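Local coordinates for protein Asp/Glu-specific dipeptidyl-peptidase (Flavobacterium psychrophilum, PDB 5JXF) that removes dipeptides from the N-terminus of oligopeptides as a serine-type peptidase, strictly requiring an acidic residue at the P1 position, at residues Val319-Gly322 with Phe323-Asp327; Asn409-Val413 with Lys414-Leu418; Pro618-Tyr621 with Glu622-Val625. One frame throughout, in Å; residues are numbered along the deposited sequence.

Contact 1: residues Val319-Gly322 with Phe323-Asp327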
# COMPACT_ATOMS: atom_id res chain seq x y z
N VAL A 319 -16.14 3.01 -17.08
CA VAL A 319 -17.12 2.42 -17.99
C VAL A 319 -16.54 1.23 -18.73
O VAL A 319 -17.16 0.17 -18.81
CB VAL A 319 -17.64 3.45 -19.02
CG1 VAL A 319 -18.50 2.75 -20.07
CG2 VAL A 319 -18.43 4.55 -18.32
N GLN A 320 -15.33 1.39 -19.26
CA GLN A 320 -14.72 0.35 -20.07
C GLN A 320 -14.35 -0.87 -19.23
O GLN A 320 -14.61 -2.00 -19.64
CB GLN A 320 -13.49 0.91 -20.80
CG GLN A 320 -13.88 1.83 -21.93
CD GLN A 320 -12.72 2.63 -22.46
OE1 GLN A 320 -11.58 2.16 -22.50
NE2 GLN A 320 -13.00 3.86 -22.85
N ASP A 321 -13.74 -0.64 -18.07
CA ASP A 321 -13.38 -1.72 -17.15
C ASP A 321 -14.57 -2.65 -16.89
O ASP A 321 -14.44 -3.88 -16.94
CB ASP A 321 -12.86 -1.14 -15.83
CG ASP A 321 -12.01 -2.14 -15.05
OD1 ASP A 321 -11.32 -2.98 -15.67
OD2 ASP A 321 -12.03 -2.07 -13.80
N GLY A 322 -15.74 -2.07 -16.63
CA GLY A 322 -16.95 -2.83 -16.38
C GLY A 322 -17.25 -3.85 -17.46
O GLY A 322 -17.42 -5.04 -17.19
N PHE A 323 -17.32 -3.39 -18.71
CA PHE A 323 -17.64 -4.26 -19.83
C PHE A 323 -16.58 -5.32 -20.09
O PHE A 323 -16.89 -6.42 -20.56
CB PHE A 323 -17.86 -3.45 -21.10
CG PHE A 323 -19.17 -2.71 -21.14
CD1 PHE A 323 -19.26 -1.41 -20.67
CD2 PHE A 323 -20.31 -3.32 -21.65
CE1 PHE A 323 -20.46 -0.74 -20.71
CE2 PHE A 323 -21.51 -2.65 -21.69
CZ PHE A 323 -21.59 -1.36 -21.22
N MET A 324 -15.32 -5.00 -19.80
CA MET A 324 -14.22 -5.90 -20.08
C MET A 324 -14.06 -7.00 -19.02
O MET A 324 -13.58 -8.09 -19.33
CB MET A 324 -12.91 -5.12 -20.21
CG MET A 324 -12.93 -4.09 -21.33
SD MET A 324 -11.57 -2.92 -21.16
CE MET A 324 -10.18 -3.98 -21.48
N ARG A 325 -14.44 -6.72 -17.78
CA ARG A 325 -14.37 -7.75 -16.73
C ARG A 325 -15.53 -8.73 -16.87
O ARG A 325 -15.53 -9.79 -16.25
CB ARG A 325 -14.36 -7.11 -15.34
CG ARG A 325 -13.17 -6.19 -15.07
CD ARG A 325 -13.34 -5.40 -13.78
NE ARG A 325 -12.79 -6.09 -12.62
CZ ARG A 325 -11.66 -5.75 -12.01
NH1 ARG A 325 -10.97 -4.71 -12.43
NH2 ARG A 325 -11.24 -6.45 -10.96
N LYS A 326 -16.51 -8.38 -17.69
CA LYS A 326 -17.72 -9.18 -17.84
C LYS A 326 -17.83 -9.88 -19.20
O LYS A 326 -18.80 -10.59 -19.46
CB LYS A 326 -18.96 -8.31 -17.61
CG LYS A 326 -19.04 -7.68 -16.23
CD LYS A 326 -20.31 -6.86 -16.06
CE LYS A 326 -20.20 -5.88 -14.90
NZ LYS A 326 -19.30 -6.40 -13.83
N ASP A 327 -16.84 -9.67 -20.07
CA ASP A 327 -16.86 -10.20 -21.43
C ASP A 327 -15.44 -10.19 -22.01
O ASP A 327 -14.85 -9.13 -22.20
CB ASP A 327 -17.81 -9.38 -22.32
CG ASP A 327 -18.13 -10.06 -23.65
OD1 ASP A 327 -17.31 -10.87 -24.15
OD2 ASP A 327 -19.22 -9.79 -24.21
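The charged part of this contact is the salt bridge between Asp321 and Arg325, one helical turn apart. NH1 of Arg325 gives a hydrogen bond of 3.2 Å to OD2 of Asp321, met on the syn side of a carboxylate that stands almost square to the guanidinium, the two planes 88° apart. CD of Arg325 already lies 3.6 Å from Asp321 OD2, and the bend at chi3 (90°) beyond it sets NE and the guanidinium so that NH1 meets the acid. Replacing Asp321 with an alanine would probably leave NH1 without its carboxylate mate and let the guanidinium swing, disturbing the cation-pi contact of Arg325 with Tyr621.

Backbone bonds carry the turn itself: Met324 N to Gln320 O at 3.1 Å and Arg325 N to Asp321 O at 3.0 Å, followed by a weak one from Lys326 N to Gly322 O.

Apolar packing joins Val319 and Phe323, which run side by side, CG1 4.1 Å from CE1; helix 460-477 packs against both. A separate, polar approach brings Val319 O to the ring edge, in plane, 3.2 Å from Phe323 CD1. Together these are i to i+4 contacts in the last turns of helix 295-325, leading into the short link where OD1 of Asp327 N-caps helix 328-357 by accepting Ala329 N.

Contact 2: residues Asn409-Val413 with Lys414-Leu418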
# COMPACT_ATOMS: atom_id res chain seq x y z
N ASN A 409 -9.98 17.75 -26.99
CA ASN A 409 -9.15 16.61 -27.37
C ASN A 409 -9.51 15.31 -26.62
O ASN A 409 -9.52 14.23 -27.22
CB ASN A 409 -7.66 16.89 -27.11
CG ASN A 409 -7.14 18.05 -27.91
OD1 ASN A 409 -7.62 18.32 -29.02
ND2 ASN A 409 -6.14 18.73 -27.37
N GLU A 410 -9.77 15.41 -25.32
CA GLU A 410 -9.96 14.19 -24.53
C GLU A 410 -11.32 13.58 -24.81
O GLU A 410 -11.47 12.36 -24.82
CB GLU A 410 -9.79 14.47 -23.03
CG GLU A 410 -8.34 14.58 -22.58
CD GLU A 410 -7.59 13.24 -22.57
OE1 GLU A 410 -8.19 12.21 -22.20
OE2 GLU A 410 -6.39 13.23 -22.93
N VAL A 411 -12.31 14.42 -25.06
CA VAL A 411 -13.68 13.94 -25.14
C VAL A 411 -14.10 13.62 -26.57
O VAL A 411 -14.75 12.60 -26.82
CB VAL A 411 -14.66 14.95 -24.52
CG1 VAL A 411 -16.10 14.59 -24.85
CG2 VAL A 411 -14.45 15.01 -23.00
N VAL A 412 -13.70 14.46 -27.50
CA VAL A 412 -14.09 14.28 -28.89
C VAL A 412 -13.06 13.48 -29.69
O VAL A 412 -13.41 12.59 -30.47
CB VAL A 412 -14.35 15.63 -29.57
CG1 VAL A 412 -14.69 15.45 -31.04
CG2 VAL A 412 -15.47 16.36 -28.84
N VAL A 413 -11.78 13.78 -29.49
CA VAL A 413 -10.71 13.18 -30.28
C VAL A 413 -10.25 11.79 -29.80
O VAL A 413 -9.98 10.90 -30.61
CB VAL A 413 -9.48 14.11 -30.32
CG1 VAL A 413 -8.35 13.49 -31.14
CG2 VAL A 413 -9.86 15.47 -30.88
N LYS A 414 -10.17 11.60 -28.49
CA LYS A 414 -9.49 10.41 -27.96
C LYS A 414 -10.40 9.37 -27.28
O LYS A 414 -10.30 8.19 -27.59
CB LYS A 414 -8.37 10.86 -27.01
CG LYS A 414 -7.49 11.94 -27.64
CD LYS A 414 -6.07 12.00 -27.09
CE LYS A 414 -5.22 12.95 -27.96
NZ LYS A 414 -4.03 13.54 -27.29
N ASN A 415 -11.28 9.78 -26.36
CA ASN A 415 -11.96 8.78 -25.53
C ASN A 415 -13.32 8.27 -26.02
O ASN A 415 -13.69 7.13 -25.76
CB ASN A 415 -12.14 9.32 -24.12
CG ASN A 415 -10.83 9.46 -23.40
OD1 ASN A 415 -10.40 8.55 -22.70
ND2 ASN A 415 -10.19 10.61 -23.56
N THR A 416 -14.08 9.13 -26.70
CA THR A 416 -15.35 8.72 -27.30
C THR A 416 -15.15 8.36 -28.76
O THR A 416 -14.90 9.24 -29.60
CB THR A 416 -16.40 9.82 -27.20
OG1 THR A 416 -16.38 10.39 -25.89
CG2 THR A 416 -17.77 9.24 -27.50
N GLU A 417 -15.26 7.08 -29.07
CA GLU A 417 -14.81 6.57 -30.36
C GLU A 417 -15.68 7.03 -31.53
O GLU A 417 -15.19 7.16 -32.65
CB GLU A 417 -14.73 5.03 -30.32
CG GLU A 417 -13.70 4.51 -29.31
CD GLU A 417 -13.70 2.99 -29.17
OE1 GLU A 417 -12.78 2.35 -29.72
OE2 GLU A 417 -14.60 2.44 -28.50
N LEU A 418 -16.96 7.29 -31.28
CA LEU A 418 -17.85 7.78 -32.33
C LEU A 418 -17.56 9.24 -32.68
O LEU A 418 -17.53 9.61 -33.85
CB LEU A 418 -19.32 7.61 -31.94
CG LEU A 418 -20.34 8.14 -32.96
CD1 LEU A 418 -21.48 7.16 -33.16
CD2 LEU A 418 -20.88 9.51 -32.57
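Lys414 meets Asn409 five residues back: its N makes a weak hydrogen bond of 3.0 Å to Asn409 O, and CG of the same lysine rests 3.1 Å from that oxygen. Beyond CG the chain runs extended, taking NZ to 5.0 Å from Glu410 OE2, too far for a salt bridge, though the charges are opposite.

Asn415 follows and turns both its backbone N and its amide to Glu410. Its backbone N donates to Glu410 O at 3.0 Å, and ND2 goes to the same oxygen, in the amide plane and nearly straight (166°), though its length of 2.5 Å is short enough to be doubtful. ND2 also reaches Glu410 OE1 at 2.9 Å, coming from above the carboxylate plane, 47° out of it. The glutamate is bent at chi2 (-72°), which curls its carboxylate back to the amide, and OE1 is also in a salt bridge with Arg313 of helix 295-325. Backbone bonds that span five residues instead of four mark a pi-type turn, here closing helix 386-415 just ahead of helix 417-435.

At Thr416 the hydroxyl takes over from the backbone: OG1 donates to Val411 O at 2.9 Å, in the carbonyl plane. Thr416 holds the N-cap position of the next helix but makes no capping bond; the amides of Glu417 and Leu418 are instead received by the carboxylate of Asp463.

Contact 3: residues Pro618-Tyr621 with Glu622-Val625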
# COMPACT_ATOMS: atom_id res chain seq x y z
N PRO A 618 -6.06 -16.14 -6.80
CA PRO A 618 -6.62 -17.11 -7.74
C PRO A 618 -7.76 -16.53 -8.58
O PRO A 618 -8.69 -15.94 -8.04
CB PRO A 618 -7.12 -18.23 -6.82
CG PRO A 618 -6.15 -18.19 -5.70
CD PRO A 618 -5.85 -16.73 -5.47
N GLY A 619 -7.64 -16.66 -9.90
CA GLY A 619 -8.68 -16.25 -10.83
C GLY A 619 -8.96 -14.76 -10.87
O GLY A 619 -9.97 -14.33 -11.42
N ASP A 620 -8.08 -13.96 -10.27
CA ASP A 620 -8.23 -12.51 -10.28
C ASP A 620 -7.91 -11.87 -11.64
O ASP A 620 -7.02 -12.31 -12.37
CB ASP A 620 -7.35 -11.90 -9.19
CG ASP A 620 -7.52 -10.40 -9.09
OD1 ASP A 620 -6.79 -9.67 -9.80
OD2 ASP A 620 -8.38 -9.96 -8.30
N TYR A 621 -8.67 -10.83 -11.98
CA TYR A 621 -8.49 -10.06 -13.21
C TYR A 621 -7.03 -9.66 -13.44
O TYR A 621 -6.47 -9.85 -14.52
CB TYR A 621 -9.39 -8.81 -13.16
CG TYR A 621 -9.59 -8.10 -14.48
CD1 TYR A 621 -10.40 -8.64 -15.47
CD2 TYR A 621 -8.96 -6.88 -14.74
CE1 TYR A 621 -10.59 -7.98 -16.69
CE2 TYR A 621 -9.14 -6.22 -15.94
CZ TYR A 621 -9.95 -6.78 -16.91
OH TYR A 621 -10.12 -6.11 -18.10
N GLU A 622 -6.40 -9.13 -12.39
CA GLU A 622 -5.04 -8.61 -12.46
C GLU A 622 -3.97 -9.55 -11.90
O GLU A 622 -2.92 -9.73 -12.51
CB GLU A 622 -4.95 -7.27 -11.73
CG GLU A 622 -6.02 -6.25 -12.15
CD GLU A 622 -5.98 -4.97 -11.31
OE1 GLU A 622 -5.39 -5.00 -10.21
OE2 GLU A 622 -6.54 -3.94 -11.75
N PHE A 623 -4.21 -10.15 -10.74
CA PHE A 623 -3.14 -10.88 -10.06
C PHE A 623 -3.26 -12.40 -10.10
O PHE A 623 -2.64 -13.08 -9.29
CB PHE A 623 -3.03 -10.44 -8.60
CG PHE A 623 -2.67 -9.00 -8.41
CD1 PHE A 623 -1.34 -8.59 -8.42
CD2 PHE A 623 -3.66 -8.05 -8.20
CE1 PHE A 623 -1.00 -7.24 -8.23
CE2 PHE A 623 -3.33 -6.71 -8.01
CZ PHE A 623 -1.99 -6.31 -8.03
N ASP A 624 -4.05 -12.94 -11.02
CA ASP A 624 -4.02 -14.39 -11.24
C ASP A 624 -2.66 -14.78 -11.82
O ASP A 624 -2.00 -13.96 -12.46
CB ASP A 624 -5.17 -14.82 -12.17
CG ASP A 624 -5.35 -16.32 -12.24
OD1 ASP A 624 -4.73 -17.06 -11.44
OD2 ASP A 624 -6.14 -16.77 -13.09
N VAL A 625 -2.22 -16.01 -11.57
CA VAL A 625 -0.95 -16.52 -12.09
C VAL A 625 -1.23 -17.74 -12.95
O VAL A 625 -2.10 -18.53 -12.61
CB VAL A 625 0.04 -16.89 -10.95
CG1 VAL A 625 1.33 -17.48 -11.52
CG2 VAL A 625 0.37 -15.68 -10.10
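Asp620 turns its carboxylate forward to the chain that follows, and one oxygen does the work. Asp620 OD1 accepts the backbone N-H of Glu622, with Glu622 N 2.7 Å away. The same Asp620 OD1 takes Phe623 N at 2.8 Å, and the two donors arrive from opposite faces of the carboxylate plane. The Phe623 bond is nearly straight (167°) and lies on the anti side; Glu622 N comes from above the plane. With CG opposite the backbone N (chi1 -177°), the acid is set forward beside its own carbonyl, within range of both amides. Two bonds on one oxygen should fix the carboxylate's rotation. Asp620 O closes the same turn, with a weak bond from Asp624 N.

The aromatic side chains leave this turn separately. The ring of Phe623 stands obliquely to the acid, CD2 3.9 Å from Asp620 OD1, and rests on Thr226 and Asp227. Tyr621 crosses the stem of Glu622, with CD2 4.0 Å from Glu622 CG and the ring and carboxylate planes 45° apart. The tyrosine ring has a cation-pi contact with Lys331, while the glutamate end is held by OE1 to the hydroxyl of Thr226.

Asp624 points back at the opening of the loop. Its CB lies 3.1 Å from Asp620 O. Its CG is 3.3 Å from Gly619 N, with OD2 3.4 Å from Gly619 CA, the carboxylate lying along the glycine backbone, and its OD1 also takes a weak bond from Val625 N.

An aspartate whose side chain accepts amides two and three residues on, while its carbonyl accepts the one four on, is an Asx motif. It shapes the loop between helices 609-615 and 627-635, which lies against helix 224-227, where Asp225 lines the pocket of the bound arginine.

Contact 2 is the buried one, contact 1 partly buried at a helix end, and contact 3 a surface loop. Contacts 1 and 2 share surroundings: helix 295-325, which carries contact 1, also packs on Glu410 and Asn415, and helix 460-477 touches both. Contact 3 meets contact 1 directly through Tyr621, whose ring packs on Asp321 and Arg325 and whose hydroxyl meets Met324, with Arg325 CG 3.5 Å from Tyr621 CE1; contacts 2 and 3 stay about 14 Å apart at their nearest atoms. The chemistry follows the setting: an ion pair with a solvent-exposed arginine in contact 1, amide and hydroxyl groups on the carbonyls of buried helix residues in contact 2, and a carboxylate gathering loop amides in contact 3.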